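Local coordinates for acinetobacter secreted protease CpaA (Acinetobacter nosocomialis M2, PDB 6O38), which is a secreted zinc metalloprotease that is exported through the type II secretion system and binds the chaperone CpaB, at residues A[96-101]-A[117-122]; A[412-417]-A[559-564]; A[424-429]-A[444-449]; A[204-209]-A[234-239]. All blocks are in the same frame, centred on the assembly; numbering follows the deposited sequence.

Contacts 1 and 4 lie among the strands of the beta domains, with centres about 26 Å apart. Contacts 2 and 3 lie in the protease part, with centres about 28 Å apart, and both use strand 416-425, one near each end. Contact 4 is buried, contacts 1 and 2 are partly buried, and contact 3 is at the surface. Contact 1 is parallel strand pairing with a serine bond added at its end. Contact 4 has one backbone bond beside a carboxylate and a valine. Contact 2 links loop and helix through one asparagine bond, with a phenylalanine-isoleucine touch. Contact 3 has no hydrogen bond between its segments and rests on a tyrosine face.

Contact 1 of 4, residues A[96-101]-A[117-122]; sequences ATVSPT and QKVLIQ
The carbonyl O of K118 is approached by two groups of 96-101. V98 N donates a hydrogen bond to K118 O at 2.9 Å, and the CA-H of T97 points at the same oxygen. V98 O is used in the same way, by L120 N and by the CA-H of V119. K118 N in turn bonds to A96 O at 2.8 Å. This is the alternating pattern of parallel strands, here 90-98 beside 116-121. The strand on the far side of 116-121 is 141-146, bonded through Q117, V119 and I121.

Beyond V98 the first strand ends, but the pairing continues through a side chain. S99 OG donates to L120 O at 2.8 Å. The hydroxyl lies beside its own backbone N (chi1 -57°), and it reaches the carbonyl from a little outside the carbonyl plane, tilted by 19°.

The side chains separate onto two faces. On one, T97 and K118 run side by side, and T97 CG2 rests on L120 CB at 3.6 Å. V98 and V119 share the other, pointing the same way, with V98 CG1 3.8 Å from V119 CG2. V119 is buried against I109, V142 and I130. Past the strand, P100 and I121 cross at about a right angle, P100 CG to I121 CG1 4.2 Å, and P100 too reaches I130.

The next donor in the parallel pattern would be the N of residue 100. That residue is a proline and has no N-H, so L120 O takes the hydroxyl of S99 instead.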
loop_
_atom_site.group_PDB
_atom_site.type_symbol
_atom_site.label_atom_id
_atom_site.label_comp_id
_atom_site.label_asym_id
_atom_site.label_seq_id
_atom_site.Cartn_x
_atom_site.Cartn_y
_atom_site.Cartn_z
ATOM N N ALA A 96 14.721 -21.150 -18.538
ATOM C CA ALA A 96 15.230 -22.495 -18.299
ATOM C C ALA A 96 14.125 -23.381 -17.738
ATOM O O ALA A 96 13.576 -23.100 -16.667
ATOM C CB ALA A 96 16.418 -22.446 -17.341
ATOM N N THR A 97 13.799 -24.449 -18.459
ATOM C CA THR A 97 12.678 -25.315 -18.123
ATOM C C THR A 97 13.183 -26.622 -17.526
ATOM O O THR A 97 14.121 -27.232 -18.053
ATOM C CB THR A 97 11.822 -25.599 -19.360
ATOM O OG1 THR A 97 11.401 -24.360 -19.945
ATOM C CG2 THR A 97 10.597 -26.417 -18.987
ATOM N N VAL A 98 12.562 -27.044 -16.426
ATOM C CA VAL A 98 12.817 -28.338 -15.808
ATOM C C VAL A 98 11.474 -29.015 -15.574
ATOM O O VAL A 98 10.482 -28.353 -15.247
ATOM C CB VAL A 98 13.617 -28.200 -14.492
ATOM C CG1 VAL A 98 12.839 -27.390 -13.463
ATOM C CG2 VAL A 98 13.988 -29.570 -13.939
ATOM N N SER A 99 11.432 -30.330 -15.764
ATOM C CA SER A 99 10.184 -31.065 -15.656
ATOM C C SER A 99 10.368 -32.324 -14.825
ATOM O O SER A 99 11.464 -32.892 -14.781
ATOM C CB SER A 99 9.652 -31.449 -17.046
ATOM O OG SER A 99 9.487 -30.304 -17.865
ATOM N N PRO A 100 9.313 -32.780 -14.150
ATOM C CA PRO A 100 9.364 -34.101 -13.516
ATOM C C PRO A 100 9.481 -35.193 -14.567
ATOM O O PRO A 100 8.863 -35.123 -15.630
ATOM C CB PRO A 100 8.033 -34.186 -12.760
ATOM C CG PRO A 100 7.134 -33.230 -13.473
ATOM C CD PRO A 100 8.023 -32.107 -13.919
ATOM N N THR A 101 10.283 -36.212 -14.261
ATOM C CA THR A 101 10.562 -37.271 -15.218
ATOM C C THR A 101 10.033 -38.632 -14.797
ATOM O O THR A 101 9.885 -39.507 -15.658
ATOM C CB THR A 101 12.074 -37.389 -15.468
ATOM O OG1 THR A 101 12.744 -37.668 -14.233
ATOM C CG2 THR A 101 12.618 -36.094 -16.054
ATOM N N GLN A 117 13.518 -19.501 -13.190
ATOM C CA GLN A 117 13.400 -20.817 -13.796
ATOM C C GLN A 117 11.926 -21.150 -13.973
ATOM O O GLN A 117 11.053 -20.541 -13.350
ATOM C CB GLN A 117 14.085 -21.897 -12.945
ATOM C CG GLN A 117 15.546 -21.617 -12.635
ATOM C CD GLN A 117 16.183 -22.707 -11.799
ATOM O OE1 GLN A 117 16.058 -23.893 -12.104
ATOM N NE2 GLN A 117 16.862 -22.310 -10.729
ATOM N N LYS A 118 11.654 -22.122 -14.840
ATOM C CA LYS A 118 10.297 -22.568 -15.121
ATOM C C LYS A 118 10.182 -24.060 -14.851
ATOM O O LYS A 118 10.980 -24.851 -15.364
ATOM C CB LYS A 118 9.904 -22.266 -16.569
ATOM C CG LYS A 118 8.533 -22.796 -16.960
ATOM C CD LYS A 118 8.024 -22.137 -18.231
ATOM C CE LYS A 118 7.786 -23.163 -19.328
ATOM N NZ LYS A 118 6.622 -22.805 -20.183
ATOM N N VAL A 119 9.193 -24.441 -14.048
ATOM C CA VAL A 119 8.845 -25.841 -13.835
ATOM C C VAL A 119 7.584 -26.125 -14.641
ATOM O O VAL A 119 6.518 -25.565 -14.360
ATOM C CB VAL A 119 8.639 -26.155 -12.345
ATOM C CG1 VAL A 119 8.155 -27.585 -12.167
ATOM C CG2 VAL A 119 9.933 -25.932 -11.578
ATOM N N LEU A 120 7.703 -26.996 -15.637
ATOM C CA LEU A 120 6.649 -27.232 -16.614
ATOM C C LEU A 120 6.237 -28.698 -16.557
ATOM O O LEU A 120 7.086 -29.590 -16.655
ATOM C CB LEU A 120 7.136 -26.814 -18.008
ATOM C CG LEU A 120 6.373 -27.006 -19.321
ATOM C CD1 LEU A 120 6.894 -28.230 -20.041
ATOM C CD2 LEU A 120 4.858 -27.068 -19.129
ATOM N N ILE A 121 4.936 -28.939 -16.396
ATOM C CA ILE A 121 4.369 -30.280 -16.282
ATOM C C ILE A 121 3.592 -30.599 -17.553
ATOM O O ILE A 121 2.771 -29.793 -18.006
ATOM C CB ILE A 121 3.462 -30.398 -15.045
ATOM C CG1 ILE A 121 4.275 -30.183 -13.767
ATOM C CG2 ILE A 121 2.764 -31.748 -15.019
ATOM C CD1 ILE A 121 3.461 -30.317 -12.503
ATOM N N GLN A 122 3.850 -31.777 -18.122
ATOM C CA GLN A 122 3.204 -32.227 -19.348
ATOM C C GLN A 122 2.607 -33.616 -19.155
ATOM O O GLN A 122 2.830 -34.285 -18.141
ATOM C CB GLN A 122 4.189 -32.265 -20.522
ATOM C CG GLN A 122 5.045 -31.034 -20.670
ATOM C CD GLN A 122 5.987 -31.121 -21.855
ATOM O OE1 GLN A 122 6.909 -31.939 -21.869
ATOM N NE2 GLN A 122 5.756 -30.282 -22.857
#

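Contact 2 of 4, residues A[412-417]-A[559-564]; sequences SNARFY and SVINLN
The guanidinium of R415 and the amide of N562 meet obliquely. Their planes are 45° apart, and the two groups are not hydrogen-bonded to each other. R415 NE has a long, weak ion pair with D371. The F416 ring is also met obliquely, by I561 CG2, which is 3.6 Å from F416 CD1.

The polar link uses the oxygen of the amide. R415 N donates to N562 OD1 at 2.9 Å, in a nearly straight bond. The donor is tilted 27° from the carbonyl plane. With CG beside its own backbone N (chi1 -67°), the N562 amide swings off helix 557-569 and brings OD1 to the loop. The aliphatic part of R415 crosses the amide, with R415 CG 3.6 Å from N562 OD1.

The loop follows helix 391-411, which ends in a Schellman motif at N413. R415 is the centre of an inverse gamma turn, and strand 416-425 begins just after it. F416 packs on A409, T405 and I375. Both F416 and I561 touch L504.

The contact therefore joins the C-terminal helix to the start of strand 416-425, which pairs with 367-381, by one directed bond and a small apolar patch. The patch touches the last residue of the helix that carries the zinc ligands H498 and H502, and the side chain of I561 stays about 13 Å from the zinc ion.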
loop_
_atom_site.group_PDB
_atom_site.type_symbol
_atom_site.label_atom_id
_atom_site.label_comp_id
_atom_site.label_asym_id
_atom_site.label_seq_id
_atom_site.Cartn_x
_atom_site.Cartn_y
_atom_site.Cartn_z
ATOM N N SER A 412 -6.279 0.185 10.492
ATOM C CA SER A 412 -6.047 -0.740 11.592
ATOM C C SER A 412 -7.224 -0.840 12.551
ATOM O O SER A 412 -7.108 -1.518 13.576
ATOM C CB SER A 412 -4.793 -0.325 12.370
ATOM O OG SER A 412 -3.647 -0.350 11.538
ATOM N N ASN A 413 -8.345 -0.183 12.247
ATOM C CA ASN A 413 -9.476 -0.069 13.168
ATOM C C ASN A 413 -9.055 0.556 14.494
ATOM O O ASN A 413 -9.621 0.250 15.547
ATOM C CB ASN A 413 -10.153 -1.424 13.403
ATOM C CG ASN A 413 -10.629 -2.070 12.116
ATOM O OD1 ASN A 413 -11.252 -1.421 11.275
ATOM N ND2 ASN A 413 -10.335 -3.354 11.956
ATOM N N ALA A 414 -8.055 1.433 14.449
ATOM C CA ALA A 414 -7.647 2.189 15.624
ATOM C C ALA A 414 -8.618 3.340 15.845
ATOM O O ALA A 414 -8.894 4.117 14.926
ATOM C CB ALA A 414 -6.222 2.713 15.459
ATOM N N ARG A 415 -9.137 3.448 17.066
ATOM C CA ARG A 415 -10.213 4.393 17.361
ATOM C C ARG A 415 -9.651 5.771 17.713
ATOM O O ARG A 415 -9.901 6.326 18.783
ATOM C CB ARG A 415 -11.091 3.853 18.484
ATOM C CG ARG A 415 -11.765 2.527 18.169
ATOM C CD ARG A 415 -12.932 2.270 19.105
ATOM N NE ARG A 415 -13.458 0.917 18.967
ATOM C CZ ARG A 415 -13.037 -0.124 19.680
ATOM N NH1 ARG A 415 -12.084 0.034 20.588
ATOM N NH2 ARG A 415 -13.572 -1.322 19.489
ATOM N N PHE A 416 -8.877 6.327 16.784
ATOM C CA PHE A 416 -8.393 7.690 16.954
ATOM C C PHE A 416 -8.080 8.300 15.596
ATOM O O PHE A 416 -7.765 7.592 14.636
ATOM C CB PHE A 416 -7.155 7.748 17.862
ATOM C CG PHE A 416 -5.857 7.487 17.149
ATOM C CD1 PHE A 416 -5.438 6.193 16.893
ATOM C CD2 PHE A 416 -5.047 8.538 16.750
ATOM C CE1 PHE A 416 -4.241 5.951 16.245
ATOM C CE2 PHE A 416 -3.850 8.302 16.098
ATOM C CZ PHE A 416 -3.446 7.006 15.846
ATOM N N TYR A 417 -8.179 9.625 15.538
ATOM C CA TYR A 417 -7.702 10.421 14.418
ATOM C C TYR A 417 -6.927 11.610 14.963
ATOM O O TYR A 417 -7.228 12.119 16.046
ATOM C CB TYR A 417 -8.844 10.935 13.529
ATOM C CG TYR A 417 -9.543 9.887 12.694
ATOM C CD1 TYR A 417 -8.986 9.431 11.508
ATOM C CD2 TYR A 417 -10.780 9.382 13.074
ATOM C CE1 TYR A 417 -9.629 8.483 10.734
ATOM C CE2 TYR A 417 -11.431 8.436 12.307
ATOM C CZ TYR A 417 -10.852 7.990 11.139
ATOM O OH TYR A 417 -11.500 7.048 10.374
ATOM N N SER A 559 -5.096 -2.893 20.318
ATOM C CA SER A 559 -5.794 -3.054 21.589
ATOM C C SER A 559 -5.296 -2.065 22.636
ATOM O O SER A 559 -6.079 -1.608 23.475
ATOM C CB SER A 559 -5.638 -4.486 22.099
ATOM O OG SER A 559 -4.306 -4.738 22.509
ATOM N N VAL A 560 -4.009 -1.720 22.602
ATOM C CA VAL A 560 -3.480 -0.739 23.543
ATOM C C VAL A 560 -3.865 0.674 23.123
ATOM O O VAL A 560 -4.183 1.519 23.968
ATOM C CB VAL A 560 -1.954 -0.905 23.674
ATOM C CG1 VAL A 560 -1.356 0.236 24.484
ATOM C CG2 VAL A 560 -1.626 -2.242 24.319
ATOM N N ILE A 561 -3.847 0.953 21.817
ATOM C CA ILE A 561 -4.262 2.265 21.324
ATOM C C ILE A 561 -5.708 2.546 21.715
ATOM O O ILE A 561 -6.040 3.639 22.189
ATOM C CB ILE A 561 -4.064 2.356 19.800
ATOM C CG1 ILE A 561 -2.577 2.288 19.445
ATOM C CG2 ILE A 561 -4.688 3.629 19.255
ATOM C CD1 ILE A 561 -2.310 2.322 17.955
ATOM N N ASN A 562 -6.588 1.560 21.527
ATOM C CA ASN A 562 -8.004 1.754 21.818
ATOM C C ASN A 562 -8.278 1.930 23.306
ATOM O O ASN A 562 -9.350 2.424 23.670
ATOM C CB ASN A 562 -8.818 0.581 21.271
ATOM C CG ASN A 562 -8.819 0.532 19.755
ATOM O OD1 ASN A 562 -8.463 1.505 19.092
ATOM N ND2 ASN A 562 -9.220 -0.605 19.200
ATOM N N LEU A 563 -7.342 1.539 24.172
ATOM C CA LEU A 563 -7.494 1.762 25.604
ATOM C C LEU A 563 -7.001 3.133 26.046
ATOM O O LEU A 563 -7.360 3.580 27.142
ATOM C CB LEU A 563 -6.751 0.678 26.392
ATOM C CG LEU A 563 -7.352 -0.729 26.358
ATOM C CD1 LEU A 563 -6.531 -1.685 27.208
ATOM C CD2 LEU A 563 -8.799 -0.707 26.822
ATOM N N ASN A 564 -6.194 3.807 25.226
ATOM C CA ASN A 564 -5.616 5.095 25.580
ATOM C C ASN A 564 -6.108 6.244 24.712
ATOM O O ASN A 564 -5.847 7.403 25.050
ATOM C CB ASN A 564 -4.084 5.030 25.501
ATOM C CG ASN A 564 -3.485 4.103 26.537
ATOM O OD1 ASN A 564 -4.077 3.862 27.589
ATOM N ND2 ASN A 564 -2.302 3.575 26.246
#

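Contact 3 of 4, residues A[424-429]-A[444-449]; sequences ITYKIP and TTVQNE
T445 lies over one face of the Y426 ring. Its CG2 sits 3.8 Å from the centroid of that ring, 18° off the ring normal, in a CH-pi contact. The methyl is displaced toward the CD1 side of the ring; T445 CG2 to Y426 CD1 is 3.6 Å. V446 meets the same ring obliquely, with V446 CG1 3.8 Å from Y426 CD2. The two residues are neighbours on the first turn of helix 444-452, and together they hold the ring against that turn.

A second touch lies one turn further along. I424 CG2 packs on E449 CG at 3.6 Å, the two side chains sliding past each other in opposite directions. E449 touches with its aliphatic carbon. Its carboxylate goes on to a salt bridge with R452.

The next shell explains the placing. Y426 CG is opposite the backbone N (chi1 179°), which extends the ring from the chain toward the helix. At the far end of the ring, Y426 OH is hydrogen-bonded to D443 OD2. The other carboxylate oxygen, D443 OD1, accepts a hydrogen bond from T445 N at the start of the helix. On the sheet side, I424 and Y426 both touch V380 and bond through the backbone to strand 367-381.

Between the two segments the contact is apolar and dispersive. The polar fixing nearest the ring is by D443, which binds both Y426 OH and T445 N, and so probably limits how far the ring can shift against the first turn.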
loop_
_atom_site.group_PDB
_atom_site.type_symbol
_atom_site.label_atom_id
_atom_site.label_comp_id
_atom_site.label_asym_id
_atom_site.label_seq_id
_atom_site.Cartn_x
_atom_site.Cartn_y
_atom_site.Cartn_z
ATOM N N ILE A 424 2.589 26.689 14.765
ATOM C CA ILE A 424 3.415 27.794 15.230
ATOM C C ILE A 424 4.849 27.562 14.778
ATOM O O ILE A 424 5.317 26.422 14.680
ATOM C CB ILE A 424 3.353 27.980 16.764
ATOM C CG1 ILE A 424 3.946 26.768 17.486
ATOM C CG2 ILE A 424 1.924 28.235 17.212
ATOM C CD1 ILE A 424 4.063 26.949 18.984
ATOM N N THR A 425 5.542 28.657 14.488
ATOM C CA THR A 425 6.960 28.630 14.158
ATOM C C THR A 425 7.748 29.039 15.395
ATOM O O THR A 425 7.590 30.159 15.893
ATOM C CB THR A 425 7.271 29.565 12.988
ATOM O OG1 THR A 425 6.806 28.977 11.766
ATOM C CG2 THR A 425 8.770 29.823 12.894
ATOM N N TYR A 426 8.589 28.133 15.888
ATOM C CA TYR A 426 9.286 28.368 17.144
ATOM C C TYR A 426 10.426 27.371 17.288
ATOM O O TYR A 426 10.298 26.212 16.884
ATOM C CB TYR A 426 8.329 28.249 18.336
ATOM C CG TYR A 426 9.000 28.454 19.672
ATOM C CD1 TYR A 426 9.343 29.725 20.111
ATOM C CD2 TYR A 426 9.300 27.373 20.488
ATOM C CE1 TYR A 426 9.960 29.915 21.331
ATOM C CE2 TYR A 426 9.917 27.553 21.706
ATOM C CZ TYR A 426 10.245 28.824 22.125
ATOM O OH TYR A 426 10.861 29.004 23.343
ATOM N N LYS A 427 11.532 27.833 17.864
ATOM C CA LYS A 427 12.695 27.000 18.142
ATOM C C LYS A 427 12.721 26.659 19.627
ATOM O O LYS A 427 12.866 27.552 20.469
ATOM C CB LYS A 427 13.983 27.714 17.730
ATOM C CG LYS A 427 15.253 27.134 18.339
ATOM C CD LYS A 427 15.835 26.023 17.484
ATOM C CE LYS A 427 17.174 25.554 18.033
ATOM N NZ LYS A 427 17.013 24.596 19.161
ATOM N N ILE A 428 12.569 25.381 19.942
ATOM C CA ILE A 428 12.686 24.943 21.338
ATOM C C ILE A 428 14.144 25.047 21.770
ATOM O O ILE A 428 15.031 24.528 21.068
ATOM C CB ILE A 428 12.164 23.513 21.494
ATOM C CG1 ILE A 428 10.709 23.420 21.031
ATOM C CG2 ILE A 428 12.297 23.053 22.939
ATOM C CD1 ILE A 428 10.084 22.059 21.254
ATOM N N PRO A 429 14.449 25.702 22.893
ATOM C CA PRO A 429 15.857 25.849 23.292
ATOM C C PRO A 429 16.472 24.524 23.706
ATOM O O PRO A 429 16.199 24.015 24.798
ATOM C CB PRO A 429 15.792 26.830 24.471
ATOM C CG PRO A 429 14.447 27.488 24.368
ATOM C CD PRO A 429 13.542 26.464 23.763
ATOM N N THR A 444 7.306 27.738 27.818
ATOM C CA THR A 444 6.144 28.594 28.036
ATOM C C THR A 444 5.458 28.938 26.720
ATOM O O THR A 444 4.226 29.025 26.661
ATOM C CB THR A 444 6.569 29.865 28.773
ATOM O OG1 THR A 444 7.370 29.514 29.909
ATOM C CG2 THR A 444 5.358 30.642 29.249
ATOM N N THR A 445 6.237 29.132 25.654
ATOM C CA THR A 445 5.662 29.519 24.369
ATOM C C THR A 445 4.772 28.416 23.806
ATOM O O THR A 445 3.644 28.678 23.369
ATOM C CB THR A 445 6.775 29.868 23.381
ATOM O OG1 THR A 445 7.392 31.102 23.770
ATOM C CG2 THR A 445 6.216 30.014 21.971
ATOM N N VAL A 446 5.256 27.174 23.814
ATOM C CA VAL A 446 4.480 26.086 23.228
ATOM C C VAL A 446 3.353 25.633 24.155
ATOM O O VAL A 446 2.300 25.193 23.680
ATOM C CB VAL A 446 5.405 24.916 22.835
ATOM C CG1 VAL A 446 6.805 25.425 22.524
ATOM C CG2 VAL A 446 5.440 23.837 23.912
ATOM N N GLN A 447 3.536 25.731 25.475
ATOM C CA GLN A 447 2.500 25.264 26.391
ATOM C C GLN A 447 1.365 26.269 26.540
ATOM O O GLN A 447 0.215 25.866 26.744
ATOM C CB GLN A 447 3.104 24.932 27.756
ATOM C CG GLN A 447 4.024 23.715 27.743
ATOM C CD GLN A 447 3.308 22.436 27.340
ATOM O OE1 GLN A 447 2.111 22.276 27.577
ATOM N NE2 GLN A 447 4.045 21.518 26.723
ATOM N N ASN A 448 1.658 27.569 26.451
ATOM C CA ASN A 448 0.582 28.555 26.423
ATOM C C ASN A 448 -0.252 28.414 25.157
ATOM O O ASN A 448 -1.487 28.460 25.211
ATOM C CB ASN A 448 1.144 29.972 26.530
ATOM C CG ASN A 448 1.721 30.272 27.897
ATOM O OD1 ASN A 448 1.453 29.565 28.869
ATOM N ND2 ASN A 448 2.501 31.342 27.984
ATOM N N GLU A 449 0.406 28.247 24.008
ATOM C CA GLU A 449 -0.324 28.027 22.766
ATOM C C GLU A 449 -1.085 26.709 22.795
ATOM O O GLU A 449 -2.179 26.613 22.229
ATOM C CB GLU A 449 0.639 28.063 21.578
ATOM C CG GLU A 449 -0.035 27.923 20.222
ATOM C CD GLU A 449 -0.937 29.098 19.887
ATOM O OE1 GLU A 449 -0.731 30.193 20.453
ATOM O OE2 GLU A 449 -1.852 28.930 19.054
#

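Contact 4 of 4, residues A[204-209]-A[234-239]; sequences AAVNSP and DRIIIK
R235 N donates to P209 O at 2.8 Å. The donor stands 38° out of the carbonyl plane, so the bond does not follow a lone pair. The touching parts run steeply across each other: the direction from CA of V206 to CA of P209 is 111° from that of D234 to I236. After this point strand 210-215 pairs in parallel with 235-240, and R235 and I237 both bond to T211.

D234 meets the loop just before the strand; I236 does so from within it. The D234 carboxylate faces mainly carbon here. Its OD1 lies 3.5 Å from P209 CA, and its OD2 lies 3.6 Å from V206 CG2. OD2 is hydrogen-bonded to S164 OG and N231 N. The side chains of V206 and I236 cross obliquely, with V206 CG1 3.7 Å from I236 CD1, and both residues also touch W278. R235 turns its guanidinium away, to a salt bridge with E268 and a bond to P543 O.

The bond from R235 N to P209 O comes just ahead of the parallel pairing of 210-215 with 235-240. The charge of the buried acid is probably met outside this loop, in part by S164 and N231.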
loop_
_atom_site.group_PDB
_atom_site.type_symbol
_atom_site.label_atom_id
_atom_site.label_comp_id
_atom_site.label_asym_id
_atom_site.label_seq_id
_atom_site.Cartn_x
_atom_site.Cartn_y
_atom_site.Cartn_z
ATOM N N ALA A 204 -19.499 -24.729 -3.829
ATOM C CA ALA A 204 -19.298 -25.751 -2.808
ATOM C C ALA A 204 -17.854 -25.780 -2.324
ATOM O O ALA A 204 -17.601 -25.876 -1.118
ATOM C CB ALA A 204 -19.713 -27.119 -3.348
ATOM N N ALA A 205 -16.893 -25.696 -3.242
ATOM C CA ALA A 205 -15.488 -25.771 -2.876
ATOM C C ALA A 205 -14.655 -25.028 -3.909
ATOM O O ALA A 205 -15.071 -24.844 -5.055
ATOM C CB ALA A 205 -15.014 -27.224 -2.753
ATOM N N VAL A 206 -13.468 -24.602 -3.485
ATOM C CA VAL A 206 -12.531 -23.936 -4.376
ATOM C C VAL A 206 -11.553 -24.961 -4.933
ATOM O O VAL A 206 -11.326 -26.027 -4.356
ATOM C CB VAL A 206 -11.786 -22.784 -3.669
ATOM C CG1 VAL A 206 -12.760 -21.686 -3.277
ATOM C CG2 VAL A 206 -11.036 -23.304 -2.454
ATOM N N ASN A 207 -10.957 -24.624 -6.076
ATOM C CA ASN A 207 -10.078 -25.528 -6.800
ATOM C C ASN A 207 -8.665 -24.990 -6.976
ATOM O O ASN A 207 -7.807 -25.715 -7.491
ATOM C CB ASN A 207 -10.669 -25.844 -8.185
ATOM C CG ASN A 207 -10.410 -27.271 -8.619
ATOM O OD1 ASN A 207 -9.820 -28.061 -7.883
ATOM N ND2 ASN A 207 -10.858 -27.614 -9.824
ATOM N N SER A 208 -8.400 -23.756 -6.563
ATOM C CA SER A 208 -7.123 -23.102 -6.815
ATOM C C SER A 208 -6.936 -22.020 -5.759
ATOM O O SER A 208 -7.888 -21.666 -5.049
ATOM C CB SER A 208 -7.078 -22.510 -8.237
ATOM O OG SER A 208 -7.882 -21.347 -8.332
ATOM N N PRO A 209 -5.719 -21.476 -5.618
ATOM C CA PRO A 209 -5.502 -20.456 -4.578
ATOM C C PRO A 209 -6.213 -19.141 -4.848
ATOM O O PRO A 209 -6.344 -18.331 -3.922
ATOM C CB PRO A 209 -3.978 -20.266 -4.573
ATOM C CG PRO A 209 -3.428 -21.451 -5.279
ATOM C CD PRO A 209 -4.456 -21.848 -6.280
ATOM N N ASP A 234 -6.556 -19.461 0.753
ATOM C CA ASP A 234 -7.239 -19.414 -0.532
ATOM C C ASP A 234 -8.047 -18.127 -0.637
ATOM O O ASP A 234 -8.577 -17.618 0.354
ATOM C CB ASP A 234 -8.150 -20.629 -0.712
ATOM C CG ASP A 234 -7.375 -21.909 -0.954
ATOM O OD1 ASP A 234 -6.206 -21.828 -1.385
ATOM O OD2 ASP A 234 -7.942 -22.998 -0.727
ATOM N N ARG A 235 -8.142 -17.593 -1.852
ATOM C CA ARG A 235 -8.771 -16.299 -2.064
ATOM C C ARG A 235 -9.869 -16.396 -3.111
ATOM O O ARG A 235 -9.742 -17.126 -4.098
ATOM C CB ARG A 235 -7.744 -15.243 -2.486
ATOM C CG ARG A 235 -6.825 -14.810 -1.359
ATOM C CD ARG A 235 -6.007 -13.590 -1.738
ATOM N NE ARG A 235 -5.136 -13.169 -0.644
ATOM C CZ ARG A 235 -4.623 -11.949 -0.525
ATOM N NH1 ARG A 235 -4.895 -11.022 -1.433
ATOM N NH2 ARG A 235 -3.841 -11.655 0.504
ATOM N N ILE A 236 -10.948 -15.651 -2.881
ATOM C CA ILE A 236 -12.059 -15.540 -3.817
ATOM C C ILE A 236 -12.290 -14.062 -4.095
ATOM O O ILE A 236 -12.524 -13.282 -3.165
ATOM C CB ILE A 236 -13.345 -16.191 -3.277
ATOM C CG1 ILE A 236 -13.183 -17.709 -3.188
ATOM C CG2 ILE A 236 -14.537 -15.827 -4.149
ATOM C CD1 ILE A 236 -14.407 -18.413 -2.652
ATOM N N ILE A 237 -12.218 -13.680 -5.367
ATOM C CA ILE A 237 -12.547 -12.332 -5.815
ATOM C C ILE A 237 -13.899 -12.387 -6.510
ATOM O O ILE A 237 -14.127 -13.243 -7.373
ATOM C CB ILE A 237 -11.465 -11.762 -6.748
ATOM C CG1 ILE A 237 -10.138 -11.620 -6.000
ATOM C CG2 ILE A 237 -11.900 -10.418 -7.313
ATOM C CD1 ILE A 237 -8.987 -11.183 -6.879
ATOM N N ILE A 238 -14.793 -11.479 -6.130
ATOM C CA ILE A 238 -16.124 -11.382 -6.717
ATOM C C ILE A 238 -16.229 -10.028 -7.404
ATOM O O ILE A 238 -16.082 -8.983 -6.756
ATOM C CB ILE A 238 -17.229 -11.559 -5.663
ATOM C CG1 ILE A 238 -17.069 -12.908 -4.955
ATOM C CG2 ILE A 238 -18.601 -11.458 -6.307
ATOM C CD1 ILE A 238 -18.124 -13.182 -3.907
ATOM N N LYS A 239 -16.490 -10.047 -8.710
ATOM C CA LYS A 239 -16.565 -8.842 -9.521
ATOM C C LYS A 239 -17.924 -8.765 -10.202
ATOM O O LYS A 239 -18.553 -9.787 -10.489
ATOM C CB LYS A 239 -15.480 -8.821 -10.606
ATOM C CG LYS A 239 -14.048 -8.753 -10.117
ATOM C CD LYS A 239 -13.103 -8.921 -11.299
ATOM C CE LYS A 239 -11.649 -9.002 -10.867
ATOM N NZ LYS A 239 -10.739 -9.132 -12.042
#